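Local coordinates for SnoN,Epimerase SnoN (Streptomyces nogalater, PDB 5EP9), which binds iron(III) and 2-oxoglutarate as a non-heme, alpha-ketoglutarate-dependent epimerase of the nogalamycin biosynthetic pathway, at residues Pro104-Leu109 and Leu157-Ala162; Arg98-His103 and Phe121-Leu126. All blocks are in the same frame, centred on the assembly; numbering follows the deposited sequence.

Overall arrangement
Contacts 1 and 2 lie side by side, their centres about 9 Å apart, where consecutive helices 95-101 and 104-114 rest on one face of the seven-stranded antiparallel sheet. Along the chain their segments alternate: Arg98-His103, Pro104-Leu109, Phe121-Leu126, Leu157-Ala162. Strands 118-128 and 157-162 are not neighbours in the sheet; strand 236-245 runs between them. The contacts touch through Ile106 and Leu100 on the helix side, and through Trp160 and Leu126 on the pocket side. The helices thus back strands whose other face meets 2-oxoglutarate. All four segments lie in the first SnoN part of the engineered fusion and belong to its phytanoyl-CoA dioxygenase-like region.

Contact 1: Pro104-Leu109 and Leu157-Ala162; sequences PRIAAL and LTAWVA. With AKG (2-oxoglutaric acid), chain E.
Helix 104-114 meets strand 157-162 most closely at Ile106 and Ala159, whose CA atoms are 7.7 Å apart. Ile106 alone carries the helix side, and its two branches divide the work. Ile106 CG2 rests on Ala159 CB at 4.0 Å, where a side chain of one methyl leaves room for the helix. The other branch extends fully (chi2 -177°) and brings Ile106 CD1 obliquely across Val161, 3.9 Å from Val161 CG2. Both contacts are buried and apolar, which suits these aliphatic residues, and Tyr243 and Phe218 of the flanking strands extend the packing. Strand alternation sends Thr158 and Trp160 to the opposite face. With CG trans to the backbone N (chi1 -165°), the Trp160 indole brings its edge to 2-oxoglutarate: NE1 donates a fairly straight bond (161°) to O3 at 2.8 Å, while CD1 approaches O2 of the other carboxylate. Replacing the indole with a phenylalanine would probably leave O3 without this donor and the distal carboxylate less firmly oriented. Thr139, Ser240 and Arg236 supply further bonds to the ligand. A helix-backed strand with cosubstrate on its inner face is characteristic of the double-stranded beta-helix (cupin) fold of 2-oxoglutarate-dependent enzymes.

Contact 2: Arg98-His103 and Phe121-Leu126; sequences RRLATH and FKLEVL
Leu123, on strand 118-128, packs against Ala101 and Leu100 in the last turn of helix 95-101, so that a short helix covers the large sheet of the cupin fold. Just before this point lies a classic beta bulge: Phe121 and Lys122 both face Val242 of strand 236-245. The tight part of the contact centres on one methyl. Trans to the backbone N about chi1 (-176°), CG of Leu123 leads CD1 to the helix, where it lies 3.8 Å from Ala101 CB. Ala101 is well suited here, because its small side chain lets the backbones come within 6.1 Å, measured from Ala101 CA to Leu123 CA. Leu100 closes the flank more loosely, its CG being 4.3 Å from Leu123 CD1, and its branched side chain also packs on Thr239 and Tyr60. All three residues are buried and apolar, so the contact rests on dispersion and exclusion of water.

Around this core Lys122, Glu124, Arg98 and Thr102 are polar and partly exposed. On the other face of the strand, Lys122 and Glu124 form a salt bridge, a weak hydrogen bond of 3.2 Å from Lys122 NZ to Glu124 OE2; their opposite charges and long, flexible chains suit this more open setting. One turn before the helix ends, Arg98 points away from the strand and gives NH2 to the carbonyl of Asp278. His103, by contrast, is buried with both ring nitrogens paired: it N-caps the following helix, ND1 accepting a weak hydrogen bond from Arg105 N, while NE2 bonds to Glu56. Between the two helices Thr102 leaves helical geometry, and its chi1 of 56° turns the hydroxyl back over the last turn. Thr102 OG1 donates to Arg98 O at 2.7 Å, 25° out of the carbonyl plane, on the face opposite that approached by Thr102 N.

Contact 1: Pro104-Leu109 and Leu157-Ala162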
loop_
_atom_site.group_PDB
_atom_site.type_symbol
_atom_site.label_atom_id
_atom_site.label_comp_id
_atom_site.label_asym_id
_atom_site.label_seq_id
_atom_site.Cartn_x
_atom_site.Cartn_y
_atom_site.Cartn_z
ATOM N N PRO A 104 -15.712 -1.414 -0.472
ATOM C CA PRO A 104 -16.140 -2.821 -0.604
ATOM C C PRO A 104 -15.495 -3.624 -1.708
ATOM O O PRO A 104 -15.274 -4.815 -1.545
ATOM C CB PRO A 104 -17.710 -2.757 -0.848
ATOM C CG PRO A 104 -18.106 -1.406 -0.343
ATOM C CD PRO A 104 -16.853 -0.493 -0.367
ATOM N N ARG A 105 -15.318 -3.008 -2.837
ATOM C CA ARG A 105 -14.724 -3.690 -3.950
ATOM C C ARG A 105 -13.231 -3.962 -3.761
ATOM O O ARG A 105 -12.746 -5.024 -4.084
ATOM C CB ARG A 105 -15.007 -2.888 -5.220
ATOM C CG ARG A 105 -14.603 -3.671 -6.440
ATOM C CD ARG A 105 -15.274 -3.197 -7.702
ATOM N NE ARG A 105 -14.405 -3.713 -8.775
ATOM C CZ ARG A 105 -14.302 -3.202 -10.005
ATOM N NH1 ARG A 105 -15.039 -2.144 -10.364
ATOM N NH2 ARG A 105 -13.462 -3.769 -10.881
ATOM N N ILE A 106 -12.503 -2.968 -3.284
ATOM C CA ILE A 106 -11.097 -3.118 -2.989
ATOM C C ILE A 106 -10.888 -4.214 -1.933
ATOM O O ILE A 106 -10.008 -5.092 -2.036
ATOM C CB ILE A 106 -10.500 -1.795 -2.528
ATOM C CG1 ILE A 106 -10.534 -0.823 -3.680
ATOM C CG2 ILE A 106 -9.039 -1.999 -2.042
ATOM C CD1 ILE A 106 -9.919 0.530 -3.432
ATOM N N ALA A 107 -11.773 -4.186 -0.920
ATOM C CA ALA A 107 -11.663 -5.097 0.225
ATOM C C ALA A 107 -11.936 -6.480 -0.231
ATOM O O ALA A 107 -11.233 -7.447 0.167
ATOM C CB ALA A 107 -12.692 -4.748 1.297
ATOM N N ALA A 108 -12.999 -6.630 -1.016
ATOM C CA ALA A 108 -13.316 -7.962 -1.531
ATOM C C ALA A 108 -12.149 -8.565 -2.416
ATOM O O ALA A 108 -11.884 -9.754 -2.325
ATOM C CB ALA A 108 -14.617 -8.014 -2.276
ATOM N N LEU A 109 -11.546 -7.737 -3.251
ATOM C CA LEU A 109 -10.439 -8.159 -4.055
ATOM C C LEU A 109 -9.261 -8.586 -3.183
ATOM O O LEU A 109 -8.720 -9.615 -3.390
ATOM C CB LEU A 109 -10.001 -7.057 -4.987
ATOM C CG LEU A 109 -10.931 -6.940 -6.170
ATOM C CD1 LEU A 109 -10.695 -5.610 -6.890
ATOM C CD2 LEU A 109 -10.698 -8.085 -7.159
ATOM N N LEU A 157 -0.505 -7.412 2.302
ATOM C CA LEU A 157 -0.603 -6.833 0.932
ATOM C C LEU A 157 -1.074 -5.376 0.918
ATOM O O LEU A 157 -1.833 -4.939 1.813
ATOM C CB LEU A 157 -1.452 -7.658 -0.004
ATOM C CG LEU A 157 -2.946 -7.630 0.108
ATOM C CD1 LEU A 157 -3.534 -8.472 -1.033
ATOM C CD2 LEU A 157 -3.309 -8.371 1.369
ATOM N N THR A 158 -0.654 -4.681 -0.132
ATOM C CA THR A 158 -0.869 -3.270 -0.280
ATOM C C THR A 158 -1.714 -2.952 -1.551
ATOM O O THR A 158 -1.398 -3.412 -2.596
ATOM C CB THR A 158 0.451 -2.541 -0.300
ATOM O OG1 THR A 158 1.130 -2.732 0.945
ATOM C CG2 THR A 158 0.265 -1.051 -0.593
ATOM N N ALA A 159 -2.799 -2.191 -1.397
ATOM C CA ALA A 159 -3.576 -1.628 -2.508
ATOM C C ALA A 159 -3.151 -0.193 -2.794
ATOM O O ALA A 159 -3.241 0.662 -1.921
ATOM C CB ALA A 159 -5.046 -1.630 -2.180
ATOM N N TRP A 160 -2.633 0.054 -3.999
ATOM C CA TRP A 160 -2.146 1.372 -4.382
ATOM C C TRP A 160 -3.110 1.876 -5.438
ATOM O O TRP A 160 -3.224 1.293 -6.517
ATOM C CB TRP A 160 -0.734 1.248 -4.940
ATOM C CG TRP A 160 0.146 2.464 -5.104
ATOM C CD1 TRP A 160 1.213 2.795 -4.321
ATOM C CD2 TRP A 160 0.107 3.409 -6.158
ATOM N NE1 TRP A 160 1.833 3.898 -4.822
ATOM C CE2 TRP A 160 1.127 4.351 -5.901
ATOM C CE3 TRP A 160 -0.812 3.664 -7.206
ATOM C CZ2 TRP A 160 1.378 5.415 -6.727
ATOM C CZ3 TRP A 160 -0.574 4.778 -8.061
ATOM C CH2 TRP A 160 0.534 5.619 -7.817
ATOM N N VAL A 161 -3.833 2.926 -5.087
ATOM C CA VAL A 161 -4.975 3.380 -5.930
ATOM C C VAL A 161 -4.586 4.692 -6.578
ATOM O O VAL A 161 -4.285 5.675 -5.847
ATOM C CB VAL A 161 -6.254 3.557 -5.062
ATOM C CG1 VAL A 161 -7.415 4.031 -5.866
ATOM C CG2 VAL A 161 -6.579 2.260 -4.394
ATOM N N ALA A 162 -4.628 4.740 -7.889
ATOM C CA ALA A 162 -4.326 5.954 -8.588
ATOM C C ALA A 162 -5.545 6.928 -8.551
ATOM O O ALA A 162 -6.611 6.534 -8.945
ATOM C CB ALA A 162 -4.000 5.688 -10.022
HETATM C C1 AKG E . 4.168 0.903 -1.352
HETATM O O1 AKG E . 4.466 -0.110 -0.669
HETATM O O2 AKG E . 2.979 1.204 -1.620
HETATM C C2 AKG E . 5.244 1.753 -1.915
HETATM O O5 AKG E . 6.433 1.458 -1.678
HETATM C C3 AKG E . 4.817 2.980 -2.754
HETATM C C4 AKG E . 5.933 3.729 -3.475
HETATM C C5 AKG E . 5.512 4.945 -4.267
HETATM O O3 AKG E . 4.302 5.220 -4.367
HETATM O O4 AKG E . 6.396 5.696 -4.782
#

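Contact 2: Arg98-His103 and Phe121-Leu126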
loop_
_atom_site.group_PDB
_atom_site.type_symbol
_atom_site.label_atom_id
_atom_site.label_comp_id
_atom_site.label_asym_id
_atom_site.label_seq_id
_atom_site.Cartn_x
_atom_site.Cartn_y
_atom_site.Cartn_z
ATOM N N ARG A 98 -11.213 6.747 5.309
ATOM C CA ARG A 98 -11.588 5.476 5.843
ATOM C C ARG A 98 -12.522 4.737 4.919
ATOM O O ARG A 98 -12.464 3.482 4.898
ATOM C CB ARG A 98 -12.207 5.587 7.272
ATOM C CG ARG A 98 -12.198 4.261 8.069
ATOM C CD ARG A 98 -12.802 4.485 9.462
ATOM N NE ARG A 98 -12.556 3.377 10.412
ATOM C CZ ARG A 98 -13.210 2.204 10.430
ATOM N NH1 ARG A 98 -14.127 1.923 9.500
ATOM N NH2 ARG A 98 -12.990 1.296 11.394
ATOM N N ARG A 99 -13.447 5.454 4.273
ATOM C CA ARG A 99 -14.336 4.761 3.319
ATOM C C ARG A 99 -13.521 4.166 2.183
ATOM O O ARG A 99 -13.819 3.100 1.674
ATOM C CB ARG A 99 -15.456 5.633 2.743
ATOM C CG ARG A 99 -16.554 5.893 3.799
ATOM C CD ARG A 99 -17.802 6.591 3.274
ATOM N NE ARG A 99 -17.700 8.020 3.443
ATOM C CZ ARG A 99 -17.270 8.868 2.522
ATOM N NH1 ARG A 99 -16.855 8.447 1.299
ATOM N NH2 ARG A 99 -17.220 10.166 2.867
ATOM N N LEU A 100 -12.512 4.877 1.746
ATOM C CA LEU A 100 -11.632 4.311 0.687
ATOM C C LEU A 100 -10.851 3.071 1.182
ATOM O O LEU A 100 -10.672 2.093 0.452
ATOM C CB LEU A 100 -10.708 5.387 0.080
ATOM C CG LEU A 100 -9.721 4.960 -0.962
ATOM C CD1 LEU A 100 -10.378 4.298 -2.155
ATOM C CD2 LEU A 100 -8.916 6.166 -1.362
ATOM N N ALA A 101 -10.317 3.178 2.388
ATOM C CA ALA A 101 -9.558 2.094 3.036
ATOM C C ALA A 101 -10.344 0.804 3.191
ATOM O O ALA A 101 -9.811 -0.292 3.042
ATOM C CB ALA A 101 -9.053 2.535 4.383
ATOM N N THR A 102 -11.639 0.958 3.422
ATOM C CA THR A 102 -12.577 -0.153 3.543
ATOM C C THR A 102 -13.546 -0.297 2.369
ATOM O O THR A 102 -14.489 -1.025 2.434
ATOM C CB THR A 102 -13.389 -0.038 4.864
ATOM O OG1 THR A 102 -14.030 1.226 4.905
ATOM C CG2 THR A 102 -12.452 -0.136 6.053
ATOM N N HIS A 103 -13.254 0.354 1.256
ATOM C CA HIS A 103 -14.029 0.265 0.078
ATOM C C HIS A 103 -14.453 -1.177 -0.208
ATOM O O HIS A 103 -13.599 -2.083 -0.284
ATOM C CB HIS A 103 -13.219 0.817 -1.083
ATOM C CG HIS A 103 -14.025 1.078 -2.300
ATOM N ND1 HIS A 103 -14.363 0.075 -3.183
ATOM C CD2 HIS A 103 -14.638 2.208 -2.749
ATOM C CE1 HIS A 103 -15.143 0.582 -4.126
ATOM N NE2 HIS A 103 -15.314 1.872 -3.888
ATOM N N PHE A 121 -4.701 -2.162 8.248
ATOM C CA PHE A 121 -3.595 -1.722 9.115
ATOM C C PHE A 121 -3.398 -0.243 9.052
ATOM O O PHE A 121 -3.307 0.458 10.065
ATOM C CB PHE A 121 -2.254 -2.435 8.754
ATOM C CG PHE A 121 -1.084 -1.933 9.557
ATOM C CD1 PHE A 121 -1.045 -2.100 10.924
ATOM C CD2 PHE A 121 0.001 -1.352 8.937
ATOM C CE1 PHE A 121 0.023 -1.667 11.656
ATOM C CE2 PHE A 121 1.093 -0.900 9.660
ATOM C CZ PHE A 121 1.087 -1.046 11.021
ATOM N N LYS A 122 -3.320 0.242 7.845
ATOM C CA LYS A 122 -3.289 1.724 7.622
ATOM C C LYS A 122 -3.551 2.130 6.177
ATOM O O LYS A 122 -3.391 1.310 5.230
ATOM C CB LYS A 122 -1.939 2.301 8.020
ATOM C CG LYS A 122 -0.875 1.827 7.066
ATOM C CD LYS A 122 0.486 2.365 7.433
ATOM C CE LYS A 122 1.367 1.758 6.403
ATOM N NZ LYS A 122 2.696 2.314 6.560
ATOM N N LEU A 123 -4.009 3.373 6.012
ATOM C CA LEU A 123 -4.034 4.015 4.712
ATOM C C LEU A 123 -3.173 5.248 4.730
ATOM O O LEU A 123 -3.303 6.076 5.635
ATOM C CB LEU A 123 -5.422 4.336 4.268
ATOM C CG LEU A 123 -5.543 4.945 2.834
ATOM C CD1 LEU A 123 -6.784 4.496 2.116
ATOM C CD2 LEU A 123 -5.467 6.470 2.820
ATOM N N GLU A 124 -2.366 5.402 3.694
ATOM C CA GLU A 124 -1.639 6.689 3.460
ATOM C C GLU A 124 -2.022 7.405 2.190
ATOM O O GLU A 124 -2.329 6.770 1.212
ATOM C CB GLU A 124 -0.143 6.443 3.488
ATOM C CG GLU A 124 0.357 6.000 4.874
ATOM C CD GLU A 124 1.854 5.507 4.845
ATOM O OE1 GLU A 124 2.409 5.249 3.751
ATOM O OE2 GLU A 124 2.494 5.474 5.900
ATOM N N VAL A 125 -1.970 8.732 2.187
ATOM C CA VAL A 125 -2.159 9.498 0.991
ATOM C C VAL A 125 -0.786 9.871 0.469
ATOM O O VAL A 125 -0.062 10.504 1.200
ATOM C CB VAL A 125 -2.958 10.774 1.276
ATOM C CG1 VAL A 125 -3.113 11.648 0.049
ATOM C CG2 VAL A 125 -4.339 10.450 1.825
ATOM N N LEU A 126 -0.484 9.590 -0.807
ATOM C CA LEU A 126 0.868 9.791 -1.319
ATOM C C LEU A 126 0.899 10.866 -2.369
ATOM O O LEU A 126 0.062 10.890 -3.226
ATOM C CB LEU A 126 1.483 8.512 -1.882
ATOM C CG LEU A 126 1.366 7.279 -1.007
ATOM C CD1 LEU A 126 1.996 6.084 -1.725
ATOM C CD2 LEU A 126 2.047 7.463 0.315
#